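Local atomic coordinates of HpcH/HpaI aldolase/citrate lyase family protein (Burkholderia cenocepacia, PDB entry 4MF4), a protein that belongs to the HpcH/HpaI aldolase/citrate lyase family and is built on a closed barrel of eight parallel strands ringed by helices. Residues A160-V174 with V183-L197. Numbering follows the deposited sequence.
Sequences AVIVQVESARGVDEV and VDCLFVGPADLAASL
V161 O takes two backbone donors from segment 183-197: D184 N at 2.9 Å and, weakly, C185 N. D184 also reaches back with its carboxylate, whose OD2 accepts V161 N at 2.9 Å on its anti side, while D184 OD1 forms a salt bridge with R21. Beyond this grip the two strands run parallel: V163 N donates to C185 O, V163 O receives F187 N at 2.8 Å, and F187 O receives V165 N.

Inside the barrel, Q164 lies alongside F187. Its CG, anti to the backbone N (chi1 -170°), sits at the ring edge 4.0 Å from F187 CD1; the amide plane stands 78° from the ring, and Q164 OE1 accepts a hydrogen bond from R84 NH1. V163 and L186 point outward, with V163 CG2 3.8 Å from L186 CD2, and V174 of the covering helix meets L186, its CG2 against CD1.

Beyond the C-terminal ends of the strands, the two helices meet where L193 CD1 packs against V171 CG2 at 3.7 Å. Nearby, E166 and D192 lie close together, their polar ends held by other partners: E166 OE2 accepts from C108 N and, in the conformer modelled here, D192 OD1 from V136 N of the second subunit. Backbone bonds and buried hydrocarbon thus join the strands, while Q164, about 4 Å from a bound 1,2-ethanediol, and E166 bring polar groups to the barrel mouth, where TIM-barrel enzymes generally carry their active sites.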
loop_
_atom_site.group_PDB
_atom_site.type_symbol
_atom_site.label_atom_id
_atom_site.label_comp_id
_atom_site.label_asym_id
_atom_site.label_seq_id
_atom_site.Cartn_x
_atom_site.Cartn_y
_atom_site.Cartn_z
ATOM N N ALA A 160 -20.074 -14.401 -17.307
ATOM C CA ALA A 160 -20.913 -13.551 -18.135
ATOM C C ALA A 160 -20.150 -12.406 -18.784
ATOM O O ALA A 160 -19.246 -11.841 -18.189
ATOM C CB ALA A 160 -22.061 -13.013 -17.314
ATOM N N VAL A 161 -20.515 -12.096 -20.027
ATOM C CA VAL A 161 -19.845 -11.069 -20.805
ATOM C C VAL A 161 -20.852 -9.967 -21.163
ATOM O O VAL A 161 -21.907 -10.214 -21.746
ATOM C CB VAL A 161 -19.199 -11.642 -22.070
ATOM C CG1 VAL A 161 -18.652 -10.543 -22.985
ATOM C CG2 VAL A 161 -18.125 -12.668 -21.728
ATOM N N ILE A 162 -20.486 -8.750 -20.801
ATOM C CA ILE A 162 -21.206 -7.521 -21.138
ATOM C C ILE A 162 -20.317 -6.701 -22.092
ATOM O O ILE A 162 -19.131 -6.401 -21.780
ATOM C CB ILE A 162 -21.484 -6.652 -19.896
ATOM C CG1 ILE A 162 -22.193 -7.457 -18.812
ATOM C CG2 ILE A 162 -22.324 -5.437 -20.289
ATOM C CD1 ILE A 162 -22.369 -6.749 -17.482
ATOM N N VAL A 163 -20.876 -6.352 -23.255
ATOM C CA VAL A 163 -20.147 -5.555 -24.259
ATOM C C VAL A 163 -20.698 -4.124 -24.288
ATOM O O VAL A 163 -21.906 -3.911 -24.403
ATOM C CB VAL A 163 -20.179 -6.192 -25.650
ATOM C CG1 VAL A 163 -19.445 -7.524 -25.595
ATOM C CG2 VAL A 163 -21.584 -6.413 -26.195
ATOM N N GLN A 164 -19.809 -3.158 -24.166
ATOM C CA GLN A 164 -20.232 -1.798 -24.188
ATOM C C GLN A 164 -20.251 -1.327 -25.643
ATOM O O GLN A 164 -19.253 -1.440 -26.347
ATOM C CB GLN A 164 -19.314 -0.962 -23.291
ATOM C CG GLN A 164 -19.830 0.424 -23.057
ATOM C CD GLN A 164 -19.140 1.156 -21.869
ATOM O OE1 GLN A 164 -18.269 0.617 -21.181
ATOM N NE2 GLN A 164 -19.511 2.401 -21.682
ATOM N N VAL A 165 -21.401 -0.832 -26.097
ATOM C CA VAL A 165 -21.544 -0.384 -27.480
ATOM C C VAL A 165 -21.544 1.141 -27.435
ATOM O O VAL A 165 -22.463 1.761 -26.928
ATOM C CB VAL A 165 -22.819 -0.932 -28.121
ATOM C CG1 VAL A 165 -22.901 -0.514 -29.583
ATOM C CG2 VAL A 165 -22.852 -2.446 -28.022
ATOM N N GLU A 166 -20.504 1.755 -27.934
ATOM C CA GLU A 166 -20.344 3.168 -27.623
ATOM C C GLU A 166 -19.722 3.992 -28.723
ATOM O O GLU A 166 -19.189 5.068 -28.463
ATOM C CB GLU A 166 -19.599 3.355 -26.286
ATOM C CG GLU A 166 -18.186 2.820 -26.241
ATOM C CD GLU A 166 -17.660 2.748 -24.805
ATOM O OE1 GLU A 166 -18.285 3.414 -23.936
ATOM O OE2 GLU A 166 -16.647 2.030 -24.546
ATOM N N SER A 167 -19.907 3.527 -29.953
ATOM C CA SER A 167 -19.399 4.158 -31.128
ATOM C C SER A 167 -20.417 4.063 -32.234
ATOM O O SER A 167 -21.320 3.222 -32.199
ATOM C CB SER A 167 -18.186 3.367 -31.554
ATOM O OG SER A 167 -18.574 1.995 -31.596
ATOM N N ALA A 168 -20.221 4.839 -33.280
ATOM C CA ALA A 168 -21.114 4.800 -34.420
ATOM C C ALA A 168 -20.992 3.513 -35.263
ATOM O O ALA A 168 -21.970 2.991 -35.829
ATOM C CB ALA A 168 -20.843 5.996 -35.291
ATOM N N ARG A 169 -19.776 3.015 -35.393
ATOM C CA ARG A 169 -19.578 1.751 -36.095
ATOM C C ARG A 169 -20.256 0.639 -35.282
ATOM O O ARG A 169 -20.871 -0.266 -35.826
ATOM C CB ARG A 169 -18.080 1.437 -36.258
ATOM C CG ARG A 169 -17.823 0.006 -36.728
ATOM C CD ARG A 169 -16.375 -0.205 -37.081
ATOM N NE ARG A 169 -15.474 0.356 -36.069
ATOM C CZ ARG A 169 -14.156 0.467 -36.226
ATOM N NH1 ARG A 169 -13.589 0.077 -37.366
ATOM N NH2 ARG A 169 -13.396 0.975 -35.250
ATOM N N GLY A 170 -20.116 0.716 -33.977
ATOM C CA GLY A 170 -20.716 -0.292 -33.084
ATOM C C GLY A 170 -22.223 -0.305 -33.211
ATOM O O GLY A 170 -22.842 -1.362 -33.223
ATOM N N VAL A 171 -22.819 0.883 -33.307
ATOM C CA VAL A 171 -24.258 0.964 -33.492
ATOM C C VAL A 171 -24.674 0.326 -34.829
ATOM O O VAL A 171 -25.649 -0.428 -34.864
ATOM C CB VAL A 171 -24.816 2.393 -33.347
ATOM C CG1 VAL A 171 -26.317 2.371 -33.582
ATOM C CG2 VAL A 171 -24.547 2.944 -31.936
ATOM N N ASP A 172 -23.906 0.553 -35.893
ATOM C CA ASP A 172 -24.232 -0.046 -37.199
ATOM C C ASP A 172 -24.129 -1.578 -37.157
ATOM O O ASP A 172 -24.838 -2.268 -37.882
ATOM C CB ASP A 172 -23.320 0.494 -38.299
ATOM C CG ASP A 172 -23.538 1.973 -38.568
ATOM O OD1 ASP A 172 -24.698 2.400 -38.789
ATOM O OD2 ASP A 172 -22.539 2.714 -38.568
ATOM N N GLU A 173 -23.268 -2.089 -36.274
ATOM C CA GLU A 173 -22.959 -3.491 -36.184
ATOM C C GLU A 173 -23.736 -4.178 -35.067
ATOM O O GLU A 173 -23.534 -5.353 -34.823
ATOM C CB GLU A 173 -21.421 -3.642 -35.935
ATOM C CG GLU A 173 -20.523 -3.350 -37.139
ATOM C CD GLU A 173 -20.558 -4.490 -38.160
ATOM O OE1 GLU A 173 -19.527 -4.810 -38.768
ATOM O OE2 GLU A 173 -21.604 -5.122 -38.312
ATOM N N VAL A 174 -24.663 -3.469 -34.419
ATOM C CA VAL A 174 -25.208 -3.917 -33.143
ATOM C C VAL A 174 -26.083 -5.166 -33.214
ATOM O O VAL A 174 -26.095 -5.964 -32.288
ATOM C CB VAL A 174 -25.949 -2.815 -32.389
ATOM C CG1 VAL A 174 -27.270 -2.479 -33.064
ATOM C CG2 VAL A 174 -26.212 -3.266 -30.941
ATOM N N VAL A 183 -22.419 -13.326 -25.767
ATOM C CA VAL A 183 -22.742 -11.948 -25.371
ATOM C C VAL A 183 -24.008 -11.984 -24.517
ATOM O O VAL A 183 -25.081 -12.313 -25.007
ATOM C CB VAL A 183 -22.957 -11.019 -26.595
ATOM C CG1 VAL A 183 -23.623 -9.692 -26.196
ATOM C CG2 VAL A 183 -21.635 -10.763 -27.267
ATOM N N ASP A 184 -23.897 -11.676 -23.227
ATOM C CA ASP A 184 -25.057 -11.802 -22.314
ATOM C C ASP A 184 -25.764 -10.451 -22.118
ATOM O O ASP A 184 -26.880 -10.411 -21.617
ATOM C CB ASP A 184 -24.642 -12.355 -20.950
ATOM C CG ASP A 184 -23.904 -13.697 -21.047
ATOM O OD1 ASP A 184 -24.465 -14.655 -21.665
ATOM O OD2 ASP A 184 -22.752 -13.787 -20.553
ATOM N N CYS A 185 -25.136 -9.339 -22.510
ATOM C CA CYS A 185 -25.762 -8.049 -22.326
ATOM C C CYS A 185 -25.132 -7.016 -23.229
ATOM O O CYS A 185 -23.922 -7.012 -23.354
ATOM C CB CYS A 185 -25.530 -7.597 -20.882
ATOM S SG CYS A 185 -26.369 -6.040 -20.456
ATOM N N LEU A 186 -25.927 -6.115 -23.801
ATOM C CA LEU A 186 -25.394 -4.990 -24.555
ATOM C C LEU A 186 -25.453 -3.803 -23.624
ATOM O O LEU A 186 -26.521 -3.526 -23.085
ATOM C CB LEU A 186 -26.236 -4.679 -25.793
ATOM C CG LEU A 186 -26.471 -5.780 -26.800
ATOM C CD1 LEU A 186 -27.538 -5.379 -27.821
ATOM C CD2 LEU A 186 -25.166 -6.167 -27.458
ATOM N N PHE A 187 -24.350 -3.069 -23.448
ATOM C CA PHE A 187 -24.386 -1.937 -22.515
ATOM C C PHE A 187 -24.174 -0.602 -23.222
ATOM O O PHE A 187 -23.209 -0.424 -23.933
ATOM C CB PHE A 187 -23.342 -2.172 -21.430
ATOM C CG PHE A 187 -23.407 -1.193 -20.287
ATOM C CD1 PHE A 187 -22.725 -0.010 -20.356
ATOM C CD2 PHE A 187 -24.093 -1.498 -19.137
ATOM C CE1 PHE A 187 -22.728 0.863 -19.294
ATOM C CE2 PHE A 187 -24.116 -0.627 -18.065
ATOM C CZ PHE A 187 -23.412 0.541 -18.139
ATOM N N VAL A 188 -25.109 0.317 -23.058
ATOM C CA VAL A 188 -24.970 1.691 -23.584
ATOM C C VAL A 188 -24.375 2.670 -22.562
ATOM O O VAL A 188 -24.943 2.885 -21.474
ATOM C CB VAL A 188 -26.371 2.232 -24.017
ATOM C CG1 VAL A 188 -26.255 3.624 -24.616
ATOM C CG2 VAL A 188 -27.028 1.308 -25.031
ATOM N N GLY A 189 -23.226 3.258 -22.890
ATOM C CA GLY A 189 -22.717 4.406 -22.136
ATOM C C GLY A 189 -23.090 5.704 -22.868
ATOM O O GLY A 189 -22.481 6.020 -23.867
ATOM N N PRO A 190 -24.126 6.428 -22.423
ATOM C CA PRO A 190 -24.571 7.519 -23.324
ATOM C C PRO A 190 -23.543 8.613 -23.542
ATOM O O PRO A 190 -23.441 9.131 -24.664
ATOM C CB PRO A 190 -25.782 8.098 -22.606
ATOM C CG PRO A 190 -26.315 6.947 -21.841
ATOM C CD PRO A 190 -25.080 6.243 -21.322
ATOM N N ALA A 191 -22.768 8.926 -22.507
ATOM C CA ALA A 191 -21.693 9.923 -22.651
ATOM C C ALA A 191 -20.677 9.591 -23.741
ATOM O O ALA A 191 -20.366 10.460 -24.604
ATOM C CB ALA A 191 -20.993 10.164 -21.318
ATOM N N ASP A 192 -20.102 8.380 -23.755
ATOM C CA ASP A 192 -19.165 8.034 -24.854
ATOM C C ASP A 192 -19.912 7.905 -26.178
ATOM O O ASP A 192 -19.360 8.214 -27.234
ATOM C CB ASP A 192 -18.384 6.721 -24.617
ATOM C CG ASP A 192 -16.914 6.941 -24.204
ATOM O OD1 ASP A 192 -16.176 7.756 -24.814
ATOM O OD2 ASP A 192 -16.480 6.244 -23.277
ATOM N N LEU A 193 -21.162 7.444 -26.152
ATOM C CA LEU A 193 -21.849 7.289 -27.428
ATOM C C LEU A 193 -22.038 8.675 -28.046
ATOM O O LEU A 193 -21.724 8.878 -29.219
ATOM C CB LEU A 193 -23.132 6.499 -27.263
ATOM C CG LEU A 193 -23.893 6.133 -28.527
ATOM C CD1 LEU A 193 -23.037 5.426 -29.569
ATOM C CD2 LEU A 193 -25.095 5.265 -28.150
ATOM N N ALA A 194 -22.470 9.646 -27.233
ATOM C CA ALA A 194 -22.686 10.999 -27.725
ATOM C C ALA A 194 -21.369 11.578 -28.277
ATOM O O ALA A 194 -21.352 12.162 -29.372
ATOM C CB ALA A 194 -23.269 11.881 -26.633
ATOM N N ALA A 195 -20.260 11.366 -27.568
ATOM C CA ALA A 195 -18.970 11.843 -28.067
ATOM C C ALA A 195 -18.599 11.224 -29.423
ATOM O O ALA A 195 -18.182 11.928 -30.344
ATOM C CB ALA A 195 -17.874 11.593 -27.040
ATOM N N SER A 196 -18.717 9.910 -29.575
ATOM C CA SER A 196 -18.312 9.311 -30.863
ATOM C C SER A 196 -19.221 9.707 -32.017
ATOM O O SER A 196 -18.789 9.735 -33.184
ATOM C CB SER A 196 -18.211 7.792 -30.812
ATOM O OG SER A 196 -18.185 7.303 -32.146
ATOM N N LEU A 197 -20.466 10.067 -31.725
ATOM C CA LEU A 197 -21.340 10.476 -32.795
ATOM C C LEU A 197 -21.202 11.974 -33.088
ATOM O O LEU A 197 -21.951 12.496 -33.909
ATOM C CB LEU A 197 -22.808 10.146 -32.480
ATOM C CG LEU A 197 -23.122 8.685 -32.138
ATOM C CD1 LEU A 197 -24.531 8.519 -31.593
ATOM C CD2 LEU A 197 -22.956 7.789 -33.356
#